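Local coordinates for DUF1254 domain-containing protein (Vibrio parahaemolyticus, PDB 3U07), which is of unknown function, combining the paired DUF1254 and DUF1214 family regions in a probably exported bacterial protein, at residues 26-38 with 258-270. The protein carries 2 engineered substitutions. Residues are numbered along the deposited sequence; the frame is centred on the assembly and turned at random.
Sequences NVDLAEDAYIYGY and LAKVGEKKGMEHL
G262 on helix 258-270 lies directly against A30 and E31 of helix 26-38, making this a close helix-helix crossing through a GxxxG motif, G262 and G266, joining the N-terminal helix 26-52 to helix 253-273. The two glycines bring the axes to 7.3 Å at a crossing angle of -69°. At the centre, G262 CA sits 3.5 Å from A30 O in a CA-H...O contact, and A30 CB packs on the carbonyl of L258. One turn beyond G262, the backbone of G266 is met by CG of E31.

Y34 is the knob of the interface, set among G262, E263, G266 and M267. With CG anti to the backbone N (chi1 174°), its ring is carried across helix 258-270, over the backbone of E263, and E263 CA approaches one face, 3.7 Å from the ring centroid. The extended E263 side chain continues over that face, its CG above CE1. The selenium of selenomethionine M267 lies at the edge of the Y34 ring, 3.7 Å from Y34 OH; bends at chi2 and chi3 also bring it obliquely to Y38, in a second Met-aromatic contact.

The extended E31 side chain passes between K265 and H269. Its OE1 forms a long salt bridge with K265 NZ at 3.5 Å, while OE2 rests against H269 CB. The imidazole is positioned from outside by D296, which hydrogen-bonds NE2, and I35 CD1 packs against its CD2. Toward the N-terminus of 26-38, V27 CG1 meets the aliphatic part of K265 at CD, 3.5 Å away.

W215 of helix 215-224 meets Y34 edge-to-face, and helix 295-305 packs against Y38 and L270. Within the pair, L270 CD1 stands almost exactly over the centre of the Y38 ring, 3.6 Å from its centroid and 4° off the normal.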
loop_
_atom_site.group_PDB
_atom_site.type_symbol
_atom_site.label_atom_id
_atom_site.label_comp_id
_atom_site.label_asym_id
_atom_site.label_seq_id
_atom_site.Cartn_x
_atom_site.Cartn_y
_atom_site.Cartn_z
ATOM N N ASN A 26 25.148 9.630 -22.087
ATOM C CA ASN A 26 23.768 10.046 -22.261
ATOM C C ASN A 26 22.945 8.788 -22.027
ATOM O O ASN A 26 21.755 8.858 -21.729
ATOM C CB ASN A 26 23.518 10.604 -23.661
ATOM C CG ASN A 26 23.817 12.088 -23.752
ATOM O OD1 ASN A 26 23.978 12.766 -22.734
ATOM N ND2 ASN A 26 23.880 12.604 -24.973
ATOM N N VAL A 27 23.601 7.636 -22.162
ATOM C CA VAL A 27 22.962 6.342 -21.934
ATOM C C VAL A 27 22.785 6.189 -20.423
ATOM O O VAL A 27 21.778 5.647 -19.954
ATOM C CB VAL A 27 23.831 5.183 -22.471
ATOM C CG1 VAL A 27 23.278 3.845 -21.999
ATOM C CG2 VAL A 27 23.854 5.230 -23.991
ATOM N N ASP A 28 23.771 6.667 -19.666
ATOM C CA ASP A 28 23.707 6.614 -18.210
ATOM C C ASP A 28 22.570 7.520 -17.732
ATOM O O ASP A 28 21.779 7.144 -16.865
ATOM C CB ASP A 28 25.025 7.094 -17.588
ATOM C CG ASP A 28 26.172 6.125 -17.815
ATOM O OD1 ASP A 28 25.901 4.950 -18.144
ATOM O OD2 ASP A 28 27.343 6.535 -17.648
ATOM N N LEU A 29 22.490 8.715 -18.308
ATOM C CA LEU A 29 21.453 9.667 -17.927
ATOM C C LEU A 29 20.084 9.095 -18.266
ATOM O O LEU A 29 19.155 9.173 -17.462
ATOM C CB LEU A 29 21.666 11.005 -18.642
ATOM C CG LEU A 29 20.877 12.199 -18.095
ATOM C CD1 LEU A 29 21.113 12.326 -16.596
ATOM C CD2 LEU A 29 21.306 13.471 -18.810
ATOM N N ALA A 30 19.970 8.504 -19.454
ATOM C CA ALA A 30 18.708 7.914 -19.894
ATOM C C ALA A 30 18.246 6.817 -18.931
ATOM O O ALA A 30 17.054 6.690 -18.654
ATOM C CB ALA A 30 18.853 7.351 -21.307
ATOM N N GLU A 31 19.187 6.030 -18.417
ATOM C CA GLU A 31 18.843 4.966 -17.476
ATOM C C GLU A 31 18.286 5.567 -16.188
ATOM O O GLU A 31 17.271 5.110 -15.659
ATOM C CB GLU A 31 20.070 4.117 -17.130
ATOM C CG GLU A 31 19.761 3.005 -16.130
ATOM C CD GLU A 31 20.989 2.202 -15.734
ATOM O OE1 GLU A 31 22.018 2.299 -16.430
ATOM O OE2 GLU A 31 20.920 1.462 -14.732
ATOM N N ASP A 32 18.963 6.590 -15.675
ATOM C CA ASP A 32 18.507 7.230 -14.455
ATOM C C ASP A 32 17.177 7.941 -14.697
ATOM O O ASP A 32 16.316 7.958 -13.827
ATOM C CB ASP A 32 19.553 8.224 -13.943
ATOM C CG ASP A 32 20.835 7.543 -13.494
ATOM O OD1 ASP A 32 20.769 6.383 -13.036
ATOM O OD2 ASP A 32 21.907 8.174 -13.583
ATOM N N ALA A 33 17.008 8.522 -15.883
ATOM C CA ALA A 33 15.765 9.220 -16.208
ATOM C C ALA A 33 14.600 8.243 -16.142
ATOM O O ALA A 33 13.566 8.539 -15.552
ATOM C CB ALA A 33 15.852 9.846 -17.605
ATOM N N TYR A 34 14.767 7.067 -16.742
ATOM C CA TYR A 34 13.700 6.087 -16.711
ATOM C C TYR A 34 13.429 5.600 -15.285
ATOM O O TYR A 34 12.273 5.415 -14.899
ATOM C CB TYR A 34 14.026 4.879 -17.589
ATOM C CG TYR A 34 12.987 3.792 -17.450
ATOM C CD1 TYR A 34 11.751 3.895 -18.089
ATOM C CD2 TYR A 34 13.205 2.698 -16.615
ATOM C CE1 TYR A 34 10.756 2.934 -17.894
ATOM C CE2 TYR A 34 12.214 1.732 -16.414
ATOM C CZ TYR A 34 10.999 1.858 -17.054
ATOM O OH TYR A 34 10.032 0.900 -16.856
ATOM N N ILE A 35 14.485 5.379 -14.505
ATOM C CA ILE A 35 14.307 4.902 -13.138
ATOM C C ILE A 35 13.529 5.925 -12.301
ATOM O O ILE A 35 12.724 5.542 -11.451
ATOM C CB ILE A 35 15.671 4.534 -12.499
ATOM C CG1 ILE A 35 16.179 3.225 -13.128
ATOM C CG2 ILE A 35 15.522 4.345 -10.986
ATOM C CD1 ILE A 35 17.625 2.892 -12.806
ATOM N N TYR A 36 13.752 7.215 -12.543
ATOM C CA TYR A 36 12.999 8.252 -11.829
ATOM C C TYR A 36 11.536 8.176 -12.285
ATOM O O TYR A 36 10.611 8.225 -11.470
ATOM C CB TYR A 36 13.542 9.652 -12.152
ATOM C CG TYR A 36 12.500 10.752 -12.026
ATOM C CD1 TYR A 36 12.138 11.273 -10.779
ATOM C CD2 TYR A 36 11.826 11.224 -13.153
ATOM C CE1 TYR A 36 11.124 12.233 -10.660
ATOM C CE2 TYR A 36 10.812 12.185 -13.046
ATOM C CZ TYR A 36 10.464 12.681 -11.800
ATOM O OH TYR A 36 9.447 13.608 -11.709
ATOM N N GLY A 37 11.338 8.032 -13.593
ATOM C CA GLY A 37 9.991 7.976 -14.143
ATOM C C GLY A 37 9.216 6.703 -13.871
ATOM O O GLY A 37 7.979 6.705 -13.882
ATOM N N TYR A 38 9.944 5.622 -13.605
ATOM C CA TYR A 38 9.340 4.315 -13.341
ATOM C C TYR A 38 8.170 4.329 -12.361
ATOM O O TYR A 38 7.090 3.817 -12.665
ATOM C CB TYR A 38 10.407 3.346 -12.820
ATOM C CG TYR A 38 9.869 1.984 -12.434
ATOM C CD1 TYR A 38 9.662 0.991 -13.394
ATOM C CD2 TYR A 38 9.563 1.692 -11.106
ATOM C CE1 TYR A 38 9.162 -0.265 -13.036
ATOM C CE2 TYR A 38 9.063 0.442 -10.739
ATOM C CZ TYR A 38 8.865 -0.529 -11.707
ATOM O OH TYR A 38 8.374 -1.762 -11.337
ATOM N N LEU A 258 16.977 7.468 -26.703
ATOM C CA LEU A 258 17.479 7.404 -25.340
ATOM C C LEU A 258 16.425 6.810 -24.415
ATOM O O LEU A 258 16.752 6.047 -23.502
ATOM C CB LEU A 258 17.893 8.799 -24.875
ATOM C CG LEU A 258 19.164 9.316 -25.554
ATOM C CD1 LEU A 258 19.417 10.755 -25.146
ATOM C CD2 LEU A 258 20.343 8.439 -25.178
ATOM N N ALA A 259 15.162 7.145 -24.663
ATOM C CA ALA A 259 14.059 6.630 -23.858
ATOM C C ALA A 259 13.980 5.103 -23.947
ATOM O O ALA A 259 13.742 4.435 -22.932
ATOM C CB ALA A 259 12.768 7.227 -24.333
ATOM N N LYS A 260 14.152 4.554 -25.150
ATOM C CA LYS A 260 14.112 3.104 -25.343
ATOM C C LYS A 260 15.313 2.460 -24.631
ATOM O O LYS A 260 15.160 1.478 -23.903
ATOM C CB LYS A 260 14.149 2.792 -26.840
ATOM C CG LYS A 260 14.278 1.325 -27.172
ATOM C CD LYS A 260 13.160 0.866 -28.093
ATOM C CE LYS A 260 13.406 -0.567 -28.533
ATOM N NZ LYS A 260 14.869 -0.838 -28.699
ATOM N N VAL A 261 16.505 3.009 -24.825
ATOM C CA VAL A 261 17.679 2.450 -24.178
ATOM C C VAL A 261 17.560 2.595 -22.658
ATOM O O VAL A 261 17.899 1.673 -21.912
ATOM C CB VAL A 261 18.922 3.177 -24.657
ATOM C CG1 VAL A 261 20.104 2.708 -23.891
ATOM C CG2 VAL A 261 19.127 2.913 -26.141
ATOM N N GLY A 262 17.072 3.749 -22.201
ATOM C CA GLY A 262 16.936 3.967 -20.772
ATOM C C GLY A 262 15.993 2.992 -20.099
ATOM O O GLY A 262 16.258 2.531 -18.990
ATOM N N GLU A 263 14.886 2.678 -20.757
ATOM C CA GLU A 263 13.931 1.744 -20.178
ATOM C C GLU A 263 14.553 0.354 -20.082
ATOM O O GLU A 263 14.397 -0.337 -19.074
ATOM C CB GLU A 263 12.659 1.674 -21.029
ATOM C CG GLU A 263 11.610 0.732 -20.474
ATOM C CD GLU A 263 10.308 0.766 -21.251
ATOM O OE1 GLU A 263 10.232 1.482 -22.274
ATOM O OE2 GLU A 263 9.359 0.069 -20.833
ATOM N N LYS A 264 15.265 -0.052 -21.128
ATOM C CA LYS A 264 15.885 -1.373 -21.142
ATOM C C LYS A 264 16.908 -1.533 -20.021
ATOM O O LYS A 264 16.794 -2.445 -19.208
ATOM C CB LYS A 264 16.551 -1.645 -22.492
ATOM C CG LYS A 264 16.378 -3.081 -22.968
ATOM C CD LYS A 264 17.589 -3.560 -23.745
ATOM C CE LYS A 264 17.297 -4.839 -24.528
ATOM N NZ LYS A 264 16.867 -5.989 -23.682
ATOM N N LYS A 265 17.905 -0.652 -19.970
ATOM C CA LYS A 265 18.913 -0.734 -18.915
ATOM C C LYS A 265 18.289 -0.462 -17.545
ATOM O O LYS A 265 18.633 -1.105 -16.551
ATOM C CB LYS A 265 20.053 0.257 -19.171
ATOM C CG LYS A 265 20.995 -0.142 -20.302
ATOM C CD LYS A 265 22.142 0.856 -20.457
ATOM C CE LYS A 265 23.458 0.303 -19.921
ATOM N NZ LYS A 265 23.335 -0.196 -18.523
ATOM N N GLY A 266 17.365 0.492 -17.499
ATOM C CA GLY A 266 16.706 0.824 -16.249
ATOM C C GLY A 266 16.033 -0.376 -15.611
ATOM O O GLY A 266 16.263 -0.661 -14.432
HETATM N N MSE A 267 15.199 -1.079 -16.381
HETATM C CA MSE A 267 14.498 -2.259 -15.877
HETATM C C MSE A 267 15.479 -3.346 -15.447
HETATM O O MSE A 267 15.295 -3.970 -14.402
HETATM C CB MSE A 267 13.550 -2.839 -16.932
HETATM C CG MSE A 267 12.159 -2.223 -16.959
HETATM SE SE MSE A 267 11.277 -2.174 -15.216
HETATM C CE MSE A 267 11.176 -4.069 -14.832
ATOM N N GLU A 268 16.510 -3.584 -16.256
ATOM C CA GLU A 268 17.508 -4.596 -15.918
ATOM C C GLU A 268 18.047 -4.284 -14.528
ATOM O O GLU A 268 18.070 -5.142 -13.652
ATOM C CB GLU A 268 18.662 -4.587 -16.931
ATOM C CG GLU A 268 18.305 -5.155 -18.296
ATOM C CD GLU A 268 19.424 -4.999 -19.319
ATOM O OE1 GLU A 268 19.198 -5.345 -20.495
ATOM O OE2 GLU A 268 20.527 -4.532 -18.958
ATOM N N HIS A 269 18.465 -3.037 -14.338
ATOM C CA HIS A 269 19.001 -2.587 -13.062
ATOM C C HIS A 269 18.031 -2.851 -11.909
ATOM O O HIS A 269 18.440 -3.296 -10.837
ATOM C CB HIS A 269 19.314 -1.095 -13.127
ATOM C CG HIS A 269 19.824 -0.532 -11.839
ATOM N ND1 HIS A 269 21.111 -0.736 -11.394
ATOM C CD2 HIS A 269 19.209 0.209 -10.887
ATOM C CE1 HIS A 269 21.269 -0.144 -10.223
ATOM N NE2 HIS A 269 20.129 0.437 -9.893
ATOM N N LEU A 270 16.749 -2.573 -12.124
ATOM C CA LEU A 270 15.751 -2.784 -11.079
ATOM C C LEU A 270 15.569 -4.255 -10.727
ATOM O O LEU A 270 15.370 -4.605 -9.561
ATOM C CB LEU A 270 14.399 -2.195 -11.485
ATOM C CG LEU A 270 14.280 -0.674 -11.594
ATOM C CD1 LEU A 270 12.806 -0.317 -11.723
ATOM C CD2 LEU A 270 14.878 0.005 -10.370
#